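Local coordinates for protein RNase NGR3 (Nicotiana glutinosa, PDB 1VD3) that probably cleaves RNA as a plant endoribonuclease of the RNase T2 family and binds the nucleotide 2'-UMP in its active-site pocket, at residues F8-F13 / N48-K53; L117-K122 / T185-C190; S158-C163 / P191-G196. All blocks are in the same frame, centred on the assembly; numbering follows the deposited sequence.

Interaction 1: residues F8-F13 / N48-K53; sequences FDFFYF and NYENGK
F10 and N48 meet because their first torsions lay them side by side: CG of F10 sits between its backbone N and carbonyl carbon (chi1 65°), while CG of N48 lies trans to its own N (chi1 -153°). Ring and amide planes come within 24° of each other, and CB of N48 rests over one ring face, 4.0 Å from the F10 centroid, as a CH-pi contact. The backbones join here in a classic beta bulge. D9 and F10 both face N48, whose carbonyl O accepts from D9 N at 3.0 Å and from F10 N at 3.3 Å; N48 N returns a 2.7 Å bond to F10 O. Two residues past N48, in the type I turn Y49-G52, E50 N gives a 2.6 Å bond to OD1 of D9, through the anti lone pair of that oxygen. A water spans D9 O and E50 OE2. N48 and Y12 belong to the pocket that holds 2'-UMP, so the bulge probably helps hold the backbone of a ligand-contacting residue in place. The Y12 ring crosses the N48 amide obliquely, and its hydroxyl is hydrogen-bonded to I192 O. Strand 10-16 lies between strands 41-48 and 171-181, and F13, midway along it, packs against helix 109-123.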
loop_
_atom_site.group_PDB
_atom_site.type_symbol
_atom_site.label_atom_id
_atom_site.label_comp_id
_atom_site.label_asym_id
_atom_site.label_seq_id
_atom_site.Cartn_x
_atom_site.Cartn_y
_atom_site.Cartn_z
ATOM N N PHE A 8 2.950 3.505 19.707
ATOM C CA PHE A 8 3.046 4.503 18.646
ATOM C C PHE A 8 1.700 5.214 18.557
ATOM O O PHE A 8 0.803 4.916 19.336
ATOM C CB PHE A 8 3.405 3.817 17.326
ATOM C CG PHE A 8 2.551 2.622 17.015
ATOM C CD1 PHE A 8 1.465 2.731 16.155
ATOM C CD2 PHE A 8 2.819 1.390 17.608
ATOM C CE1 PHE A 8 0.652 1.632 15.888
ATOM C CE2 PHE A 8 2.012 0.280 17.350
ATOM C CZ PHE A 8 0.926 0.403 16.487
ATOM N N ASP A 9 1.545 6.135 17.609
ATOM C CA ASP A 9 0.301 6.890 17.504
ATOM C C ASP A 9 -0.746 6.378 16.523
ATOM O O ASP A 9 -1.945 6.463 16.797
ATOM C CB ASP A 9 0.624 8.352 17.179
ATOM C CG ASP A 9 1.502 9.000 18.232
ATOM O OD1 ASP A 9 2.396 9.789 17.860
ATOM O OD2 ASP A 9 1.291 8.722 19.432
ATOM N N PHE A 10 -0.305 5.865 15.381
ATOM C CA PHE A 10 -1.226 5.358 14.370
ATOM C C PHE A 10 -0.459 4.567 13.313
ATOM O O PHE A 10 0.771 4.494 13.351
ATOM C CB PHE A 10 -1.938 6.532 13.692
ATOM C CG PHE A 10 -1.007 7.427 12.913
ATOM C CD1 PHE A 10 -0.775 7.207 11.559
ATOM C CD2 PHE A 10 -0.328 8.465 13.548
ATOM C CE1 PHE A 10 0.121 8.004 10.848
ATOM C CE2 PHE A 10 0.571 9.267 12.846
ATOM C CZ PHE A 10 0.796 9.037 11.493
ATOM N N PHE A 11 -1.199 3.983 12.373
ATOM C CA PHE A 11 -0.600 3.232 11.276
ATOM C C PHE A 11 -0.841 3.937 9.963
ATOM O O PHE A 11 -1.913 4.488 9.735
ATOM C CB PHE A 11 -1.254 1.863 11.054
ATOM C CG PHE A 11 -0.972 0.847 12.104
ATOM C CD1 PHE A 11 -1.886 0.624 13.128
ATOM C CD2 PHE A 11 0.149 0.029 12.008
ATOM C CE1 PHE A 11 -1.695 -0.410 14.041
ATOM C CE2 PHE A 11 0.350 -1.010 12.918
ATOM C CZ PHE A 11 -0.575 -1.231 13.935
ATOM N N TYR A 12 0.153 3.892 9.089
ATOM C CA TYR A 12 -0.035 4.386 7.741
ATOM C C TYR A 12 -0.301 3.052 7.039
ATOM O O TYR A 12 0.500 2.124 7.176
ATOM C CB TYR A 12 1.255 4.969 7.172
ATOM C CG TYR A 12 1.390 6.460 7.319
ATOM C CD1 TYR A 12 2.614 7.033 7.664
ATOM C CD2 TYR A 12 0.307 7.305 7.078
ATOM C CE1 TYR A 12 2.753 8.410 7.764
ATOM C CE2 TYR A 12 0.439 8.685 7.177
ATOM C CZ TYR A 12 1.666 9.228 7.520
ATOM O OH TYR A 12 1.804 10.595 7.616
ATOM N N PHE A 13 -1.431 2.919 6.353
ATOM C CA PHE A 13 -1.696 1.696 5.603
ATOM C C PHE A 13 -1.418 2.137 4.171
ATOM O O PHE A 13 -2.123 2.989 3.615
ATOM C CB PHE A 13 -3.145 1.215 5.765
ATOM C CG PHE A 13 -3.483 0.029 4.895
ATOM C CD1 PHE A 13 -2.681 -1.113 4.907
ATOM C CD2 PHE A 13 -4.591 0.059 4.057
ATOM C CE1 PHE A 13 -2.978 -2.205 4.097
ATOM C CE2 PHE A 13 -4.899 -1.031 3.240
ATOM C CZ PHE A 13 -4.090 -2.164 3.261
ATOM N N ASN A 48 3.461 4.500 13.119
ATOM C CA ASN A 48 4.050 5.835 12.968
ATOM C C ASN A 48 3.785 6.729 14.181
ATOM O O ASN A 48 2.918 6.433 15.009
ATOM C CB ASN A 48 3.472 6.500 11.709
ATOM C CG ASN A 48 4.409 7.523 11.089
ATOM O OD1 ASN A 48 4.566 8.636 11.597
ATOM N ND2 ASN A 48 5.037 7.150 9.977
ATOM N N TYR A 49 4.544 7.822 14.275
ATOM C CA TYR A 49 4.389 8.805 15.349
ATOM C C TYR A 49 3.761 10.051 14.737
ATOM O O TYR A 49 3.923 10.315 13.549
ATOM C CB TYR A 49 5.748 9.208 15.929
ATOM C CG TYR A 49 6.501 8.114 16.641
ATOM C CD1 TYR A 49 7.884 8.001 16.498
ATOM C CD2 TYR A 49 5.850 7.225 17.496
ATOM C CE1 TYR A 49 8.602 7.033 17.187
ATOM C CE2 TYR A 49 6.561 6.250 18.195
ATOM C CZ TYR A 49 7.939 6.162 18.032
ATOM O OH TYR A 49 8.652 5.204 18.712
ATOM N N GLU A 50 3.054 10.829 15.547
ATOM C CA GLU A 50 2.442 12.044 15.043
ATOM C C GLU A 50 3.480 13.135 14.781
ATOM O O GLU A 50 3.172 14.165 14.179
ATOM C CB GLU A 50 1.368 12.535 16.020
ATOM C CG GLU A 50 0.059 11.777 15.872
ATOM C CD GLU A 50 -1.027 12.276 16.798
ATOM O OE1 GLU A 50 -1.010 13.476 17.147
ATOM O OE2 GLU A 50 -1.905 11.468 17.164
ATOM N N ASN A 51 4.716 12.908 15.217
ATOM C CA ASN A 51 5.768 13.894 14.991
ATOM C C ASN A 51 6.481 13.687 13.653
ATOM O O ASN A 51 7.506 14.312 13.385
ATOM C CB ASN A 51 6.790 13.880 16.138
ATOM C CG ASN A 51 7.561 12.574 16.231
ATOM O OD1 ASN A 51 7.549 11.757 15.308
ATOM N ND2 ASN A 51 8.252 12.381 17.348
ATOM N N GLY A 52 5.941 12.805 12.815
ATOM C CA GLY A 52 6.546 12.564 11.515
ATOM C C GLY A 52 7.597 11.470 11.480
ATOM O O GLY A 52 8.003 11.025 10.404
ATOM N N LYS A 53 8.051 11.047 12.653
ATOM C CA LYS A 53 9.050 9.993 12.756
ATOM C C LYS A 53 8.316 8.683 13.011
ATOM O O LYS A 53 7.085 8.659 13.072
ATOM C CB LYS A 53 10.013 10.285 13.906
ATOM C CG LYS A 53 10.790 11.585 13.745
ATOM C CD LYS A 53 11.618 11.884 14.984
ATOM C CE LYS A 53 12.280 13.249 14.887
ATOM N NZ LYS A 53 12.964 13.620 16.158
HETATM O O HOH W 1 -2.972 9.309 16.149
HETATM O O HOH W 2 4.511 11.947 17.860
#

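Interaction 2: residues L117-K122 / T185-C190; sequences LDFRKK and TDFIDC
F119 reaches from helix 109-123 to F187, and every atom along one side of it finds something. Its CB lies 3.9 Å from F187 CZ. Next along the ring, CD2 sits over the F187 face, offset toward the rim and 3.6 Å from CZ of F187. CE2 then runs on to D186 CA at 3.8 Å, and the ring's far corner, CZ, abuts T185 C at 3.9 Å. The F119 edge thus meets both a ring and a stretch of backbone. With centroids 5.0 Å apart and planes at 65°, the two phenylalanines form an edge-to-face pair. This is helix-on-sheet packing in the alpha+beta fold of the RNase T2 family: F187 lies in a short, weakly bonded strand that pairs with strand 171-181, and both rings also touch V180 of that strand. Were F119 replaced by an alanine, a gap would probably open against F187, and the backbone of D186 and T185 would lose the ring edge it packs on. The F187 rim also takes the helix backbone, its CZ lying 3.5 Å from F119 O, near the ring plane. On the next turn K122 CB touches F187 CE1 at 4.0 Å, and the extended lysine chain carries NZ toward T185 O without bonding to it.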
loop_
_atom_site.group_PDB
_atom_site.type_symbol
_atom_site.label_atom_id
_atom_site.label_comp_id
_atom_site.label_asym_id
_atom_site.label_seq_id
_atom_site.Cartn_x
_atom_site.Cartn_y
_atom_site.Cartn_z
ATOM N N LEU A 117 -4.436 -7.410 5.053
ATOM C CA LEU A 117 -5.356 -8.000 4.090
ATOM C C LEU A 117 -6.772 -7.462 4.300
ATOM O O LEU A 117 -7.464 -7.124 3.333
ATOM C CB LEU A 117 -5.350 -9.531 4.219
ATOM C CG LEU A 117 -4.038 -10.231 3.845
ATOM C CD1 LEU A 117 -4.137 -11.710 4.181
ATOM C CD2 LEU A 117 -3.743 -10.037 2.362
ATOM N N ASP A 118 -7.199 -7.379 5.556
ATOM C CA ASP A 118 -8.536 -6.874 5.867
ATOM C C ASP A 118 -8.725 -5.417 5.461
ATOM O O ASP A 118 -9.752 -5.053 4.888
ATOM C CB ASP A 118 -8.845 -7.011 7.360
ATOM C CG ASP A 118 -9.109 -8.447 7.778
ATOM O OD1 ASP A 118 -9.289 -9.307 6.890
ATOM O OD2 ASP A 118 -9.149 -8.710 8.999
ATOM N N PHE A 119 -7.747 -4.572 5.763
ATOM C CA PHE A 119 -7.882 -3.170 5.403
ATOM C C PHE A 119 -7.795 -2.920 3.907
ATOM O O PHE A 119 -8.359 -1.949 3.408
ATOM C CB PHE A 119 -6.865 -2.325 6.175
ATOM C CG PHE A 119 -7.240 -2.137 7.616
ATOM C CD1 PHE A 119 -6.544 -2.786 8.629
ATOM C CD2 PHE A 119 -8.336 -1.352 7.956
ATOM C CE1 PHE A 119 -6.940 -2.661 9.959
ATOM C CE2 PHE A 119 -8.740 -1.221 9.285
ATOM C CZ PHE A 119 -8.040 -1.878 10.288
ATOM N N ARG A 120 -7.095 -3.787 3.181
ATOM C CA ARG A 120 -7.022 -3.607 1.738
ATOM C C ARG A 120 -8.439 -3.849 1.203
ATOM O O ARG A 120 -8.947 -3.097 0.365
ATOM C CB ARG A 120 -6.063 -4.616 1.092
ATOM C CG ARG A 120 -5.718 -4.259 -0.357
ATOM C CD ARG A 120 -5.187 -5.455 -1.126
ATOM N NE ARG A 120 -6.244 -6.437 -1.348
ATOM C CZ ARG A 120 -7.134 -6.375 -2.335
ATOM N NH1 ARG A 120 -7.097 -5.380 -3.215
ATOM N NH2 ARG A 120 -8.081 -7.297 -2.424
ATOM N N LYS A 121 -9.079 -4.896 1.708
ATOM C CA LYS A 121 -10.429 -5.232 1.270
ATOM C C LYS A 121 -11.431 -4.155 1.677
ATOM O O LYS A 121 -12.275 -3.748 0.882
ATOM C CB LYS A 121 -10.851 -6.587 1.849
ATOM C CG LYS A 121 -9.992 -7.753 1.379
ATOM C CD LYS A 121 -10.462 -9.076 1.976
ATOM C CE LYS A 121 -9.665 -10.256 1.425
ATOM N NZ LYS A 121 -8.209 -10.164 1.746
ATOM N N LYS A 122 -11.332 -3.692 2.917
ATOM C CA LYS A 122 -12.235 -2.663 3.415
ATOM C C LYS A 122 -12.106 -1.359 2.633
ATOM O O LYS A 122 -13.115 -0.730 2.304
ATOM C CB LYS A 122 -11.968 -2.398 4.896
ATOM C CG LYS A 122 -12.268 -3.579 5.803
ATOM C CD LYS A 122 -11.870 -3.281 7.241
ATOM C CE LYS A 122 -12.108 -4.482 8.142
ATOM N NZ LYS A 122 -11.652 -4.231 9.538
ATOM N N THR A 185 -8.034 -1.331 14.620
ATOM C CA THR A 185 -9.462 -1.616 14.600
ATOM C C THR A 185 -10.176 -1.022 13.392
ATOM O O THR A 185 -11.005 -1.687 12.768
ATOM C CB THR A 185 -10.140 -1.111 15.883
ATOM O OG1 THR A 185 -9.655 -1.862 17.004
ATOM C CG2 THR A 185 -11.654 -1.268 15.791
ATOM N N ASP A 186 -9.856 0.222 13.053
ATOM C CA ASP A 186 -10.509 0.858 11.917
ATOM C C ASP A 186 -9.726 2.037 11.340
ATOM O O ASP A 186 -8.720 2.475 11.901
ATOM C CB ASP A 186 -11.911 1.308 12.343
ATOM C CG ASP A 186 -12.703 1.935 11.209
ATOM O OD1 ASP A 186 -12.668 1.398 10.080
ATOM O OD2 ASP A 186 -13.373 2.962 11.456
ATOM N N PHE A 187 -10.188 2.536 10.202
ATOM C CA PHE A 187 -9.557 3.678 9.559
ATOM C C PHE A 187 -9.878 4.904 10.399
ATOM O O PHE A 187 -10.944 4.984 11.012
ATOM C CB PHE A 187 -10.111 3.881 8.145
ATOM C CG PHE A 187 -9.648 2.851 7.149
ATOM C CD1 PHE A 187 -10.568 2.043 6.481
ATOM C CD2 PHE A 187 -8.293 2.701 6.862
ATOM C CE1 PHE A 187 -10.145 1.103 5.541
ATOM C CE2 PHE A 187 -7.860 1.763 5.922
ATOM C CZ PHE A 187 -8.790 0.964 5.263
ATOM N N ILE A 188 -8.952 5.853 10.425
ATOM C CA ILE A 188 -9.131 7.091 11.172
ATOM C C ILE A 188 -8.637 8.224 10.292
ATOM O O ILE A 188 -8.046 7.980 9.240
ATOM C CB ILE A 188 -8.290 7.106 12.463
ATOM C CG1 ILE A 188 -6.818 6.861 12.122
ATOM C CG2 ILE A 188 -8.803 6.067 13.433
ATOM C CD1 ILE A 188 -5.865 7.136 13.266
ATOM N N ASP A 189 -8.888 9.461 10.701
ATOM C CA ASP A 189 -8.390 10.587 9.926
ATOM C C ASP A 189 -6.898 10.645 10.233
ATOM O O ASP A 189 -6.489 10.498 11.389
ATOM C CB ASP A 189 -9.064 11.898 10.355
ATOM C CG ASP A 189 -10.557 11.915 10.061
ATOM O OD1 ASP A 189 -10.947 11.576 8.927
ATOM O OD2 ASP A 189 -11.342 12.277 10.964
ATOM N N CYS A 190 -6.077 10.827 9.207
ATOM C CA CYS A 190 -4.642 10.896 9.428
ATOM C C CYS A 190 -4.300 12.127 10.264
ATOM O O CYS A 190 -4.775 13.228 9.978
ATOM C CB CYS A 190 -3.894 10.978 8.100
ATOM S SG CYS A 190 -3.740 9.421 7.167
#

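Interaction 3: residues S158-C163 / P191-G196; sequences SPYIEC and PIFPHG
Y160 opens strand 160-165 and faces F193, its CA 6.6 Å from that of F193, too far for backbone pairing. Residues 191-196 have no regular secondary structure; they form a loop whose F193 and P194 both start their side chains toward the strand, as Y160 does toward them. No backbone-to-backbone hydrogen bond joins the two, so the contact rests mainly on the Y160 side chain.

A trans placement of CG relative to the backbone N (chi1 165°) sends the tyrosine out along the loop. P194 lies on one face of its ring: CD is 3.7 Å from the Y160 centroid and only 15° off the normal, a CH-pi contact, and CB reaches Y160 CE2 at 3.7 Å. The P194 carbonyl O comes close as well, 3.5 Å from Y160 CE1. At the end of the ring, the Y160 hydroxyl accepts a weak hydrogen bond from G196 N at 2.9 Å, bent to 130°. The glycine suits this close approach, since a beta carbon at G196 would collide with that same hydroxyl.

F193 slides past Y160 in the opposite direction. Its CD1 presses on Y160 CB at 3.4 Å, and the ring continues to S158, whose carbonyl O lies at the ring edge 3.7 Å from F193 CZ; S158 OG is near the same atom.

The result is a surface contact that pins the loop after strand 187-188 onto the start of a sheet strand. Strand 160-165 pairs with strand 171-181, where the Y177 ring stacks edge-to-face with Y160. P159 and I161 face helix 144-155 as well as that strand, C163 is disulfide-bonded to C199 farther along the chain, and P194 also touches Y12 of strand 10-16.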
loop_
_atom_site.group_PDB
_atom_site.type_symbol
_atom_site.label_atom_id
_atom_site.label_comp_id
_atom_site.label_asym_id
_atom_site.label_seq_id
_atom_site.Cartn_x
_atom_site.Cartn_y
_atom_site.Cartn_z
ATOM N N SER A 158 -10.072 10.900 4.169
ATOM C CA SER A 158 -9.294 11.328 3.017
ATOM C C SER A 158 -7.932 10.645 2.926
ATOM O O SER A 158 -7.186 10.562 3.906
ATOM C CB SER A 158 -9.116 12.850 3.029
ATOM O OG SER A 158 -8.527 13.289 4.237
ATOM N N PRO A 159 -7.599 10.129 1.736
ATOM C CA PRO A 159 -6.316 9.458 1.532
ATOM C C PRO A 159 -5.258 10.475 1.128
ATOM O O PRO A 159 -5.578 11.624 0.812
ATOM C CB PRO A 159 -6.620 8.505 0.388
ATOM C CG PRO A 159 -7.524 9.338 -0.465
ATOM C CD PRO A 159 -8.475 9.939 0.563
ATOM N N TYR A 160 -4.003 10.049 1.165
ATOM C CA TYR A 160 -2.890 10.884 0.733
ATOM C C TYR A 160 -2.399 10.148 -0.505
ATOM O O TYR A 160 -2.175 8.938 -0.455
ATOM C CB TYR A 160 -1.780 10.918 1.780
ATOM C CG TYR A 160 -0.472 11.460 1.244
ATOM C CD1 TYR A 160 -0.265 12.832 1.095
ATOM C CD2 TYR A 160 0.555 10.596 0.868
ATOM C CE1 TYR A 160 0.939 13.327 0.585
ATOM C CE2 TYR A 160 1.755 11.077 0.358
ATOM C CZ TYR A 160 1.943 12.440 0.221
ATOM O OH TYR A 160 3.136 12.907 -0.263
ATOM N N ILE A 161 -2.245 10.863 -1.613
ATOM C CA ILE A 161 -1.803 10.234 -2.851
ATOM C C ILE A 161 -0.352 10.542 -3.180
ATOM O O ILE A 161 0.058 11.702 -3.203
ATOM C CB ILE A 161 -2.650 10.694 -4.064
ATOM C CG1 ILE A 161 -4.143 10.490 -3.788
ATOM C CG2 ILE A 161 -2.226 9.933 -5.306
ATOM C CD1 ILE A 161 -4.549 9.050 -3.573
ATOM N N GLU A 162 0.420 9.494 -3.436
ATOM C CA GLU A 162 1.812 9.650 -3.813
ATOM C C GLU A 162 1.869 9.343 -5.299
ATOM O O GLU A 162 1.326 8.332 -5.744
ATOM C CB GLU A 162 2.698 8.660 -3.061
ATOM C CG GLU A 162 4.170 8.811 -3.395
ATOM C CD GLU A 162 5.022 7.773 -2.710
ATOM O OE1 GLU A 162 4.497 7.067 -1.823
ATOM O OE2 GLU A 162 6.217 7.670 -3.053
ATOM N N CYS A 163 2.511 10.219 -6.062
ATOM C CA CYS A 163 2.626 10.029 -7.504
ATOM C C CYS A 163 4.073 9.896 -7.929
ATOM O O CYS A 163 4.970 10.426 -7.279
ATOM C CB CYS A 163 2.021 11.227 -8.252
ATOM S SG CYS A 163 0.242 11.453 -7.977
ATOM N N PRO A 191 -3.493 11.952 11.322
ATOM C CA PRO A 191 -3.107 13.086 12.174
ATOM C C PRO A 191 -2.181 13.998 11.374
ATOM O O PRO A 191 -2.180 15.217 11.542
ATOM C CB PRO A 191 -2.376 12.413 13.338
ATOM C CG PRO A 191 -3.000 11.046 13.393
ATOM C CD PRO A 191 -3.080 10.678 11.934
ATOM N N ILE A 192 -1.392 13.374 10.505
ATOM C CA ILE A 192 -0.439 14.053 9.637
ATOM C C ILE A 192 -0.304 13.238 8.352
ATOM O O ILE A 192 -0.648 12.060 8.324
ATOM C CB ILE A 192 0.967 14.148 10.279
ATOM C CG1 ILE A 192 1.456 12.746 10.656
ATOM C CG2 ILE A 192 0.932 15.057 11.499
ATOM C CD1 ILE A 192 2.879 12.703 11.135
ATOM N N PHE A 193 0.186 13.877 7.291
ATOM C CA PHE A 193 0.393 13.211 6.005
ATOM C C PHE A 193 1.860 13.358 5.620
ATOM O O PHE A 193 2.568 14.199 6.176
ATOM C CB PHE A 193 -0.435 13.880 4.902
ATOM C CG PHE A 193 -1.905 13.600 4.970
ATOM C CD1 PHE A 193 -2.389 12.305 4.826
ATOM C CD2 PHE A 193 -2.812 14.643 5.123
ATOM C CE1 PHE A 193 -3.758 12.050 4.826
ATOM C CE2 PHE A 193 -4.185 14.400 5.126
ATOM C CZ PHE A 193 -4.657 13.099 4.975
ATOM N N PRO A 194 2.345 12.525 4.682
ATOM C CA PRO A 194 3.746 12.647 4.268
ATOM C C PRO A 194 3.882 13.994 3.537
ATOM O O PRO A 194 2.876 14.626 3.213
ATOM C CB PRO A 194 3.933 11.454 3.334
ATOM C CG PRO A 194 3.004 10.428 3.923
ATOM C CD PRO A 194 1.768 11.254 4.206
ATOM N N HIS A 195 5.108 14.419 3.253
ATOM C CA HIS A 195 5.318 15.708 2.598
ATOM C C HIS A 195 5.796 15.694 1.145
ATOM O O HIS A 195 6.588 16.545 0.741
ATOM C CB HIS A 195 6.278 16.548 3.445
ATOM C CG HIS A 195 5.707 16.959 4.764
ATOM N ND1 HIS A 195 6.487 17.411 5.807
ATOM C CD2 HIS A 195 4.428 17.003 5.206
ATOM C CE1 HIS A 195 5.714 17.715 6.833
ATOM N NE2 HIS A 195 4.459 17.477 6.495
ATOM N N GLY A 196 5.316 14.738 0.358
ATOM C CA GLY A 196 5.709 14.691 -1.039
ATOM C C GLY A 196 4.865 15.681 -1.826
ATOM O O GLY A 196 3.895 16.222 -1.295
#

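All three contacts reach one antiparallel sheet, with centres about 12 Å apart for interactions 1 and 3 and about 15 Å for the other two pairs. Interaction 1 closes before either of the others opens; the segments of interactions 2 and 3 alternate along the chain, 158-163 falling between 117-122 and 185-190, and 191-196 following directly on 185-190. Strand 10-16 connects them: F13 packs on R120 and F119 of helix 109-123, F10 touches I188, and the Y12 hydroxyl probably bonds to I192 O. Helix 109-123 therefore backs the sheet, while interaction 1 lies at the 2'-UMP pocket and interaction 3 holds the loop beside it, the side chain of P194 being about 6 Å from the nucleotide.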